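Local coordinates for insulinase family protease (Yersinia pestis, PDB 3GO9), which is predicted to be a protease of the insulinase (M16) family and binds zinc ions in the crystal, at residues A[161-166]-A[323-328]; A[171-176]-A[183-188]; A[305-310]-A[345-350]; A[312-317]-A[338-343]. All blocks are in the same frame, centred on the assembly; numbering follows the deposited sequence.

Contact 1 (A[161-166]-A[323-328])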
# COMPACT_ATOMS: atom_id res chain seq x y z
N ALA A 161 -12.08 -9.24 -2.24
CA ALA A 161 -10.74 -9.53 -1.79
C ALA A 161 -10.50 -8.97 -0.43
O ALA A 161 -11.32 -8.19 0.11
CB ALA A 161 -9.72 -8.93 -2.77
N THR A 162 -9.37 -9.34 0.13
CA THR A 162 -8.94 -8.72 1.37
C THR A 162 -7.63 -7.96 1.20
O THR A 162 -6.92 -8.13 0.22
CB THR A 162 -8.70 -9.80 2.46
OG1 THR A 162 -7.75 -10.77 2.00
CG2 THR A 162 -10.00 -10.54 2.79
N PHE A 163 -7.34 -7.06 2.13
CA PHE A 163 -5.99 -6.53 2.28
C PHE A 163 -5.52 -6.78 3.71
O PHE A 163 -6.24 -6.41 4.65
CB PHE A 163 -5.90 -5.05 2.02
CG PHE A 163 -4.52 -4.53 2.21
CD1 PHE A 163 -3.55 -4.81 1.24
CD2 PHE A 163 -4.13 -3.94 3.41
CE1 PHE A 163 -2.24 -4.42 1.45
CE2 PHE A 163 -2.81 -3.54 3.63
CZ PHE A 163 -1.87 -3.79 2.62
N PRO A 164 -4.33 -7.40 3.91
CA PRO A 164 -3.49 -8.05 2.92
C PRO A 164 -4.26 -9.09 2.11
O PRO A 164 -5.31 -9.64 2.52
CB PRO A 164 -2.37 -8.70 3.78
CG PRO A 164 -2.26 -7.79 4.95
CD PRO A 164 -3.73 -7.47 5.24
N GLN A 165 -3.74 -9.39 0.93
CA GLN A 165 -4.40 -10.24 0.02
C GLN A 165 -4.59 -11.68 0.53
O GLN A 165 -5.61 -12.32 0.25
CB GLN A 165 -3.66 -10.21 -1.33
CG GLN A 165 -4.12 -11.21 -2.28
CD GLN A 165 -3.59 -10.92 -3.69
OE1 GLN A 165 -4.24 -11.23 -4.68
NE2 GLN A 165 -2.40 -10.30 -3.77
N ASN A 166 -3.63 -12.15 1.34
CA ASN A 166 -3.73 -13.46 1.91
C ASN A 166 -3.54 -13.38 3.42
O ASN A 166 -2.42 -13.28 3.92
CB ASN A 166 -2.68 -14.42 1.30
CG ASN A 166 -2.75 -15.80 1.91
OD1 ASN A 166 -3.69 -16.14 2.66
ND2 ASN A 166 -1.77 -16.65 1.55
N VAL A 323 5.47 0.88 3.93
CA VAL A 323 4.95 1.60 5.10
C VAL A 323 3.50 1.19 5.20
O VAL A 323 2.73 1.40 4.26
CB VAL A 323 5.06 3.12 4.95
CG1 VAL A 323 4.44 3.80 6.15
CG2 VAL A 323 6.47 3.51 4.78
N GLN A 324 3.13 0.58 6.30
CA GLN A 324 1.80 0.03 6.48
C GLN A 324 1.59 -0.07 7.96
O GLN A 324 2.52 -0.40 8.67
CB GLN A 324 1.70 -1.39 5.88
CG GLN A 324 1.71 -1.43 4.42
CD GLN A 324 1.65 -2.85 3.87
OE1 GLN A 324 1.69 -3.86 4.63
NE2 GLN A 324 1.55 -2.95 2.55
N TYR A 325 0.38 0.23 8.42
CA TYR A 325 0.07 0.23 9.84
C TYR A 325 1.02 1.04 10.69
O TYR A 325 1.34 0.64 11.81
CB TYR A 325 -0.03 -1.23 10.36
CG TYR A 325 -0.89 -2.10 9.48
CD1 TYR A 325 -2.26 -2.01 9.54
CD2 TYR A 325 -0.32 -2.93 8.51
CE1 TYR A 325 -3.06 -2.77 8.69
CE2 TYR A 325 -1.10 -3.67 7.66
CZ TYR A 325 -2.47 -3.59 7.78
OH TYR A 325 -3.26 -4.33 6.95
N GLN A 326 1.47 2.19 10.17
CA GLN A 326 2.29 3.17 10.88
C GLN A 326 3.69 2.59 11.18
O GLN A 326 4.37 3.12 12.08
CB GLN A 326 1.59 3.68 12.17
CG GLN A 326 0.19 4.28 11.91
CD GLN A 326 -0.68 4.53 13.18
OE1 GLN A 326 -1.77 5.10 13.08
NE2 GLN A 326 -0.21 4.09 14.36
N ARG A 327 4.07 1.51 10.49
CA ARG A 327 5.44 0.94 10.61
C ARG A 327 6.15 1.00 9.28
O ARG A 327 5.53 0.81 8.26
CB ARG A 327 5.46 -0.53 11.02
CG ARG A 327 4.45 -0.98 12.01
CD ARG A 327 4.84 -0.80 13.40
NE ARG A 327 6.21 -1.21 13.76
CZ ARG A 327 6.84 -0.72 14.83
NH1 ARG A 327 6.24 0.16 15.63
NH2 ARG A 327 8.09 -1.08 15.10
N ALA A 328 7.45 1.22 9.30
CA ALA A 328 8.28 1.13 8.08
C ALA A 328 8.94 -0.24 8.15
O ALA A 328 9.55 -0.56 9.19
CB ALA A 328 9.35 2.22 8.04
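F163 and P164 on one side meet Q324 and Y325 on the other, bridging two sheets with side chains alone; no hydrogen bond crosses the gap. Aromatic and apolar contacts come first. The side chains of F163 and Y325 run alongside one another with their ends pointing opposite ways, CE2 of F163 lying 4.2 Å from CZ of Y325, and the rings meet obliquely. CG of F163 is anti to the backbone N (chi1 179°), which carries the ring out to the hairpin. P164, joined to F163 by a cis peptide bond, sets its CD over one face of the phenylalanine ring.

Polar groups against carbon make up the second kind. OH of Y325 touches both CE2 of F163 (3.4 Å) and CD of P164 (3.6 Å), and it is buried with no hydrogen-bonding partner in the model. Q324 brings its amide to the rim of the phenylalanine, NE2 being 3.5 Å from CZ of F163 and near the ring plane; the planes of amide and ring are 80° apart.

Hydrogen bonds shape each side internally. OG1 of T162 donates to O of P164 at 2.7 Å, tying the bend around the cis proline. Opposite, a type I' turn from Q324 to R327 closes a two-residue beta hairpin.

As for the surroundings, strand 160-162 is an edge strand of the seven-stranded sheet, beside strand 107-109, while the hairpin joins strands 316-324 and 327-336 of the five-stranded sheet. Helix 170-175 touches both sides, W172 against P164 and R175 against R327.

Contact 2 (A[171-176]-A[183-188]); sequences WWRYRL and GHDPGQ
R173 and D185 form an end-on, bidentate salt bridge between helix 170-175 and the loop that follows it, at the start of a type I beta turn running from D185 to Q188. Each nitrogen takes its own oxygen: NH1 of R173 donates to OD1 of D185 at 2.9 Å, with an N-H...O angle of 164°, and NH2 of R173 donates to OD2 of D185, also at 2.9 Å. Both oxygens are met on the syn side and lie close to the guanidinium plane, although the carboxylate is turned by about 25° against it. Two bonds of this kind hold the carboxylate against rotation, and the pairing probably favours the ionised carboxylate of D185.

NH2 has a further acceptor, OE1 of Q168 just ahead of the helix, so the arginine ties the start of the helix as well as the loop. A bend at chi2 steers the arginine chain, whose CG lies beside its own backbone N, across to the aspartate.

Loop carbonyls find donors too. H184 O takes a bond from S60 OG, which ties the loop to the segment following strand 50-56. On the helix, NE1 of W172 is paired with Y111 OH. Within the turn, NE2 of Q188 reaches back to O of D185 at 2.9 Å; this bond is bent, with an N-H...O angle of 134° and the donor tilted from the carbonyl plane.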
# COMPACT_ATOMS: atom_id res chain seq x y z
N TRP A 171 3.43 -15.96 7.66
CA TRP A 171 4.07 -14.67 7.95
C TRP A 171 3.09 -13.64 8.57
O TRP A 171 3.40 -12.95 9.53
CB TRP A 171 4.72 -14.06 6.73
CG TRP A 171 5.02 -12.64 6.86
CD1 TRP A 171 4.37 -11.64 6.24
CD2 TRP A 171 5.97 -12.01 7.75
NE1 TRP A 171 4.85 -10.43 6.64
CE2 TRP A 171 5.85 -10.62 7.55
CE3 TRP A 171 6.90 -12.47 8.67
CZ2 TRP A 171 6.62 -9.69 8.24
CZ3 TRP A 171 7.71 -11.52 9.37
CH2 TRP A 171 7.54 -10.15 9.14
N TRP A 172 1.93 -13.49 7.94
CA TRP A 172 0.95 -12.57 8.48
C TRP A 172 0.45 -12.96 9.86
O TRP A 172 0.38 -12.08 10.74
CB TRP A 172 -0.19 -12.33 7.45
CG TRP A 172 -1.10 -11.21 7.89
CD1 TRP A 172 -2.42 -11.30 8.16
CD2 TRP A 172 -0.73 -9.82 8.09
NE1 TRP A 172 -2.91 -10.06 8.54
CE2 TRP A 172 -1.90 -9.14 8.50
CE3 TRP A 172 0.45 -9.10 7.96
CZ2 TRP A 172 -1.90 -7.79 8.80
CZ3 TRP A 172 0.43 -7.74 8.24
CH2 TRP A 172 -0.72 -7.11 8.67
N ARG A 173 0.20 -14.24 10.07
CA ARG A 173 -0.18 -14.78 11.39
C ARG A 173 0.87 -14.45 12.42
O ARG A 173 0.55 -13.99 13.52
CB ARG A 173 -0.43 -16.29 11.37
CG ARG A 173 -1.61 -16.71 10.53
CD ARG A 173 -2.86 -15.96 10.91
NE ARG A 173 -4.00 -16.41 10.13
CZ ARG A 173 -5.17 -15.80 10.11
NH1 ARG A 173 -5.39 -14.71 10.86
NH2 ARG A 173 -6.15 -16.31 9.34
N TYR A 174 2.13 -14.57 12.05
CA TYR A 174 3.21 -14.18 12.99
C TYR A 174 3.22 -12.69 13.25
O TYR A 174 3.23 -12.24 14.39
CB TYR A 174 4.56 -14.64 12.41
CG TYR A 174 5.72 -14.31 13.30
CD1 TYR A 174 5.94 -15.01 14.49
CD2 TYR A 174 6.56 -13.28 13.02
CE1 TYR A 174 7.01 -14.73 15.33
CE2 TYR A 174 7.63 -12.96 13.88
CZ TYR A 174 7.84 -13.68 15.03
OH TYR A 174 8.88 -13.36 15.87
N ARG A 175 3.17 -11.90 12.17
CA ARG A 175 3.27 -10.48 12.28
C ARG A 175 2.15 -9.83 13.06
O ARG A 175 2.39 -8.83 13.72
CB ARG A 175 3.40 -9.84 10.89
CG ARG A 175 3.78 -8.37 10.88
CD ARG A 175 5.19 -8.13 11.35
NE ARG A 175 5.48 -6.72 11.68
CZ ARG A 175 5.15 -6.12 12.82
NH1 ARG A 175 4.42 -6.73 13.75
NH2 ARG A 175 5.51 -4.86 13.01
N LEU A 176 0.96 -10.44 13.01
CA LEU A 176 -0.24 -9.99 13.73
C LEU A 176 -0.12 -10.13 15.26
O LEU A 176 -0.90 -9.55 16.01
CB LEU A 176 -1.41 -10.86 13.30
CG LEU A 176 -2.11 -10.56 11.99
CD1 LEU A 176 -3.14 -11.67 11.71
CD2 LEU A 176 -2.83 -9.22 12.09
N GLY A 183 -8.29 -11.71 15.79
CA GLY A 183 -9.69 -12.00 15.84
C GLY A 183 -10.59 -11.12 14.99
O GLY A 183 -11.82 -11.26 14.99
N HIS A 184 -9.96 -10.28 14.18
CA HIS A 184 -10.62 -9.47 13.17
C HIS A 184 -10.18 -9.75 11.75
O HIS A 184 -10.08 -8.82 10.93
CB HIS A 184 -10.40 -8.00 13.48
CG HIS A 184 -11.05 -7.57 14.76
ND1 HIS A 184 -12.41 -7.39 14.86
CD2 HIS A 184 -10.54 -7.29 15.98
CE1 HIS A 184 -12.72 -7.03 16.09
NE2 HIS A 184 -11.61 -6.95 16.79
N ASP A 185 -9.92 -11.01 11.41
CA ASP A 185 -9.66 -11.38 10.01
C ASP A 185 -10.71 -10.80 9.07
O ASP A 185 -11.93 -11.04 9.25
CB ASP A 185 -9.71 -12.88 9.79
CG ASP A 185 -8.61 -13.62 10.39
OD1 ASP A 185 -7.79 -13.06 11.17
OD2 ASP A 185 -8.59 -14.84 10.03
N PRO A 186 -10.29 -10.04 8.06
CA PRO A 186 -11.23 -9.25 7.23
C PRO A 186 -12.03 -10.05 6.21
O PRO A 186 -12.98 -9.51 5.64
CB PRO A 186 -10.33 -8.20 6.56
CG PRO A 186 -8.95 -8.68 6.73
CD PRO A 186 -8.89 -9.63 7.90
N GLY A 187 -11.65 -11.29 5.95
CA GLY A 187 -12.39 -12.07 4.94
C GLY A 187 -13.14 -13.25 5.55
O GLY A 187 -13.44 -14.20 4.80
N GLN A 188 -13.42 -13.19 6.86
CA GLN A 188 -14.07 -14.33 7.61
C GLN A 188 -15.48 -14.49 7.08
O GLN A 188 -16.16 -13.53 6.87
CB GLN A 188 -14.21 -14.06 9.13
CG GLN A 188 -12.96 -13.72 9.89
CD GLN A 188 -13.13 -13.29 11.41
OE1 GLN A 188 -13.19 -14.17 12.26
NE2 GLN A 188 -13.16 -11.94 11.72

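Contact 3 (A[305-310]-A[345-350]); sequences QVLEKN and MTFVAR
V306 and L307 receive the rim of the F347 ring in an apolar helix-to-helix contact, partly buried, at the C-terminal end of helix 283-309 and in the first half of helix 341-358. The backbones come closest at L307 and F347, whose CA atoms are 8.9 Å apart, and the aromatic ring spans that gap. With chi1 at 166° the F347 ring is carried away from its own backbone N and out toward the other helix, which it meets with its CE1-CZ edge. CG1 of V306 sits near the ring plane, 3.8 Å from CE1 of F347 and the same distance from CZ. L307 adds its CB, 4.1 Å from CZ of F347, and its backbone N, also near the ring plane. V306 and F347 lie alongside, pointing opposite ways.

The two helices flank the hairpin of strands 316-324 and 327-336 in sequence and pack on one face of the five-stranded sheet, the layered alpha/beta arrangement of the M16 family. L317 of that sheet touches both L307 and V348.

A bound zinc lies about 4 Å from the V306 side chain; it is probably the ion held by H302, one turn back on the same helix, and E351, next after this part of the other. The end of helix 283-309 is fixed by N310: its backbone N donates to O of V306 at 2.8 Å, and its side-chain ND2 returns to that same oxygen at 3.1 Å, on a lone pair in the carbonyl plane.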
# COMPACT_ATOMS: atom_id res chain seq x y z
N GLN A 305 24.90 -6.11 -7.71
CA GLN A 305 26.01 -6.05 -8.65
C GLN A 305 27.06 -7.10 -8.29
O GLN A 305 27.63 -7.71 -9.19
CB GLN A 305 26.73 -4.70 -8.65
CG GLN A 305 25.83 -3.50 -8.71
CD GLN A 305 26.45 -2.37 -9.46
OE1 GLN A 305 27.31 -1.64 -8.93
NE2 GLN A 305 26.01 -2.19 -10.72
N VAL A 306 27.36 -7.23 -6.99
CA VAL A 306 28.39 -8.21 -6.54
C VAL A 306 27.92 -9.59 -6.94
O VAL A 306 28.73 -10.42 -7.38
CB VAL A 306 28.61 -8.13 -5.02
CG1 VAL A 306 29.55 -9.25 -4.56
CG2 VAL A 306 29.21 -6.78 -4.61
N LEU A 307 26.64 -9.88 -6.74
CA LEU A 307 26.08 -11.18 -7.14
C LEU A 307 26.20 -11.45 -8.65
O LEU A 307 26.56 -12.57 -9.07
CB LEU A 307 24.64 -11.32 -6.68
CG LEU A 307 23.94 -12.65 -6.93
CD1 LEU A 307 24.76 -13.86 -6.41
CD2 LEU A 307 22.52 -12.62 -6.30
N GLU A 308 25.91 -10.43 -9.48
CA GLU A 308 26.02 -10.60 -10.94
C GLU A 308 27.47 -10.93 -11.32
O GLU A 308 27.73 -11.71 -12.25
CB GLU A 308 25.48 -9.36 -11.69
CG GLU A 308 26.49 -8.32 -12.20
CD GLU A 308 25.89 -6.93 -12.39
OE1 GLU A 308 24.86 -6.60 -11.74
OE2 GLU A 308 26.45 -6.14 -13.18
N LYS A 309 28.43 -10.37 -10.61
CA LYS A 309 29.83 -10.63 -10.92
C LYS A 309 30.36 -11.94 -10.31
O LYS A 309 31.29 -12.55 -10.85
CB LYS A 309 30.67 -9.48 -10.46
CG LYS A 309 32.06 -9.49 -11.01
CD LYS A 309 32.50 -8.10 -11.42
CE LYS A 309 33.84 -8.15 -12.16
NZ LYS A 309 34.94 -7.50 -11.41
N ASN A 310 29.79 -12.32 -9.16
CA ASN A 310 30.23 -13.47 -8.37
C ASN A 310 29.08 -14.43 -8.06
O ASN A 310 28.47 -14.34 -6.97
CB ASN A 310 30.84 -12.97 -7.07
CG ASN A 310 32.02 -12.11 -7.30
OD1 ASN A 310 33.14 -12.60 -7.50
ND2 ASN A 310 31.80 -10.79 -7.24
N MSE A 345 23.39 -16.99 2.91
CA MSE A 345 23.31 -16.04 3.99
C MSE A 345 24.67 -15.42 4.31
O MSE A 345 24.80 -14.21 4.51
CB MSE A 345 22.76 -16.68 5.23
CG MSE A 345 22.63 -15.72 6.40
SE MSE A 345 22.12 -16.53 8.12
CE MSE A 345 23.77 -17.44 8.53
N THR A 346 25.70 -16.26 4.33
CA THR A 346 27.08 -15.81 4.58
C THR A 346 27.52 -14.79 3.52
O THR A 346 28.14 -13.76 3.85
CB THR A 346 28.05 -17.03 4.67
OG1 THR A 346 27.72 -17.81 5.85
CG2 THR A 346 29.50 -16.54 4.77
N PHE A 347 27.20 -15.07 2.26
CA PHE A 347 27.49 -14.16 1.15
C PHE A 347 26.90 -12.79 1.42
O PHE A 347 27.58 -11.78 1.34
CB PHE A 347 26.91 -14.69 -0.18
CG PHE A 347 26.90 -13.66 -1.27
CD1 PHE A 347 28.09 -13.25 -1.86
CD2 PHE A 347 25.73 -13.04 -1.68
CE1 PHE A 347 28.10 -12.28 -2.86
CE2 PHE A 347 25.74 -12.04 -2.69
CZ PHE A 347 26.92 -11.66 -3.26
N VAL A 348 25.61 -12.75 1.74
CA VAL A 348 24.97 -11.45 2.00
C VAL A 348 25.51 -10.79 3.29
O VAL A 348 25.73 -9.60 3.31
CB VAL A 348 23.43 -11.56 2.04
CG1 VAL A 348 22.80 -10.24 2.43
CG2 VAL A 348 22.90 -12.00 0.67
N ALA A 349 25.68 -11.56 4.36
CA ALA A 349 26.11 -11.01 5.65
C ALA A 349 27.50 -10.42 5.51
O ALA A 349 27.82 -9.40 6.11
CB ALA A 349 26.14 -12.07 6.71
N ARG A 350 28.34 -11.00 4.68
CA ARG A 350 29.68 -10.40 4.52
C ARG A 350 29.60 -9.09 3.74
O ARG A 350 30.39 -8.17 4.01
CB ARG A 350 30.63 -11.41 3.87
CG ARG A 350 31.01 -12.55 4.85
CD ARG A 350 31.92 -13.56 4.25
NE ARG A 350 31.70 -13.58 2.82
CZ ARG A 350 32.64 -13.64 1.89
NH1 ARG A 350 33.92 -13.75 2.22
NH2 ARG A 350 32.27 -13.63 0.61

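Contact 4 (A[312-317]-A[338-343])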
# COMPACT_ATOMS: atom_id res chain seq x y z
N GLN A 312 26.52 -17.05 -6.95
CA GLN A 312 26.28 -17.85 -5.73
C GLN A 312 25.23 -18.92 -6.08
O GLN A 312 24.14 -18.58 -6.56
CB GLN A 312 25.73 -16.97 -4.59
CG GLN A 312 26.63 -15.85 -4.14
CD GLN A 312 28.04 -16.30 -3.81
OE1 GLN A 312 28.21 -17.18 -2.97
NE2 GLN A 312 29.06 -15.73 -4.49
N LYS A 313 25.52 -20.16 -5.75
CA LYS A 313 24.69 -21.33 -6.14
C LYS A 313 23.22 -21.18 -5.71
O LYS A 313 22.91 -21.17 -4.52
CB LYS A 313 25.28 -22.62 -5.53
CG LYS A 313 24.64 -23.94 -6.01
CD LYS A 313 25.59 -24.76 -6.89
CE LYS A 313 24.90 -25.96 -7.52
NZ LYS A 313 25.91 -26.90 -8.07
N ASN A 314 22.32 -21.04 -6.69
CA ASN A 314 20.88 -21.02 -6.47
C ASN A 314 20.33 -19.85 -5.65
O ASN A 314 19.25 -19.96 -5.04
CB ASN A 314 20.46 -22.34 -5.83
CG ASN A 314 20.89 -23.53 -6.64
OD1 ASN A 314 20.70 -23.54 -7.84
ND2 ASN A 314 21.47 -24.55 -5.99
N LEU A 315 21.04 -18.74 -5.64
CA LEU A 315 20.58 -17.55 -4.90
C LEU A 315 19.82 -16.60 -5.77
O LEU A 315 20.38 -16.18 -6.80
CB LEU A 315 21.76 -16.80 -4.30
CG LEU A 315 21.43 -15.58 -3.43
CD1 LEU A 315 20.35 -15.86 -2.37
CD2 LEU A 315 22.70 -15.04 -2.80
N LYS A 316 18.58 -16.23 -5.39
CA LYS A 316 17.89 -15.08 -5.96
C LYS A 316 17.56 -14.08 -4.86
O LYS A 316 17.05 -14.47 -3.81
CB LYS A 316 16.58 -15.49 -6.65
CG LYS A 316 16.76 -16.44 -7.82
CD LYS A 316 15.37 -16.97 -8.17
CE LYS A 316 15.23 -17.28 -9.64
NZ LYS A 316 13.83 -17.00 -10.03
N LEU A 317 17.80 -12.81 -5.12
CA LEU A 317 17.68 -11.77 -4.11
C LEU A 317 16.52 -10.89 -4.44
O LEU A 317 16.29 -10.57 -5.63
CB LEU A 317 18.91 -10.90 -4.10
CG LEU A 317 20.18 -11.57 -3.67
CD1 LEU A 317 21.26 -10.51 -3.70
CD2 LEU A 317 20.01 -12.19 -2.29
N VAL A 338 17.37 -24.86 0.77
CA VAL A 338 17.88 -25.06 2.11
C VAL A 338 19.35 -25.56 2.15
O VAL A 338 20.15 -25.13 3.04
CB VAL A 338 16.94 -25.95 2.92
CG1 VAL A 338 16.90 -27.43 2.39
CG2 VAL A 338 17.33 -25.93 4.38
N GLU A 339 19.73 -26.37 1.16
CA GLU A 339 21.08 -26.92 1.04
C GLU A 339 22.13 -25.82 0.83
O GLU A 339 23.30 -26.01 1.13
CB GLU A 339 21.13 -27.91 -0.13
CG GLU A 339 20.35 -29.21 0.14
CD GLU A 339 18.85 -29.17 -0.16
OE1 GLU A 339 18.27 -28.11 -0.54
OE2 GLU A 339 18.22 -30.25 0.01
N ASN A 340 21.70 -24.67 0.31
CA ASN A 340 22.58 -23.54 0.03
C ASN A 340 22.35 -22.36 0.97
O ASN A 340 22.98 -21.33 0.82
CB ASN A 340 22.35 -23.06 -1.40
CG ASN A 340 22.50 -24.16 -2.43
OD1 ASN A 340 21.56 -24.45 -3.18
ND2 ASN A 340 23.65 -24.76 -2.49
N LEU A 341 21.47 -22.51 1.95
CA LEU A 341 21.10 -21.43 2.86
C LEU A 341 22.27 -20.79 3.61
O LEU A 341 22.42 -19.57 3.55
CB LEU A 341 20.09 -21.95 3.87
CG LEU A 341 19.59 -20.97 4.93
CD1 LEU A 341 18.89 -19.70 4.42
CD2 LEU A 341 18.62 -21.72 5.88
N THR A 342 23.05 -21.58 4.32
CA THR A 342 24.15 -21.02 5.11
C THR A 342 25.17 -20.29 4.22
O THR A 342 25.57 -19.18 4.54
CB THR A 342 24.82 -22.05 5.98
OG1 THR A 342 23.87 -22.72 6.82
CG2 THR A 342 25.88 -21.40 6.82
N ALA A 343 25.53 -20.86 3.09
CA ALA A 343 26.47 -20.21 2.16
C ALA A 343 25.91 -18.89 1.63
O ALA A 343 26.61 -17.89 1.56
CB ALA A 343 26.83 -21.15 0.99
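OD1 of N340 accepts a hydrogen bond from ND2 of N314 at 2.8 Å, nearly straight with an N-H...O angle of 171°. The oxygen lies in the amide plane of N314, but the donor stands 39° above the carbonyl plane of N340, away from the lone-pair directions. The two amide planes are 48° apart.

The turn geometry explains why N314 can make this bond. Q312 to L315 form a type II beta turn, closed by L315 N to Q312 O at 3.2 Å, and N314 holds its third position with a positive phi. Its CB points toward N340, and with CG beside the backbone N the amide is brought to N340. CB of N314 joins in, 3.6 Å from OD1 of N340.

The rest of the N340 side chain rests on K313. CG of K313 meets the amide nitrogen, lying 3.7 Å from ND2 of N340. O of K313 is 3.7 Å from CG of N340 and as far from its CB, an ordinary van der Waals contact. That carbonyl is bonded to ND2 of N344, one turn along in helix 341-358, so two asparagines of this region address neighbouring parts of one turn. Nearby, L315 packs on F347 and N344 of the helix.

The contact thus joins the turn leading into strand 316-324 to the N-terminal end of helix 341-358. Its chemistry is that of neutral amides at the protein surface: the bond from N314 is consistent with the modelled flip of the N340 amide and would hold it, with its oxygen turned to the donor, and the link does not depend on paired charges.

The contacts fall into two pairs. Contacts 1 and 2 have centres 10 Å apart and touch: Y325 CE2 is 3.6 Å from W172 CH2, and T162 CG2 meets G187 CA. Contacts 3 and 4 also have centres 10 Å apart and touch, sharing helix 341-358, with contact 4 nested in the loop that contact 3 closes and F347 resting on Q312 and L315. About 29 Å separates the centres of contacts 1 and 4, yet strand 316-324 runs between them, its hairpin end reaching the other sheet. Bound zinc ions lie about 9 Å from the side chain of Q324, about 10 Å from that of D185 and about 4 Å from that of V306.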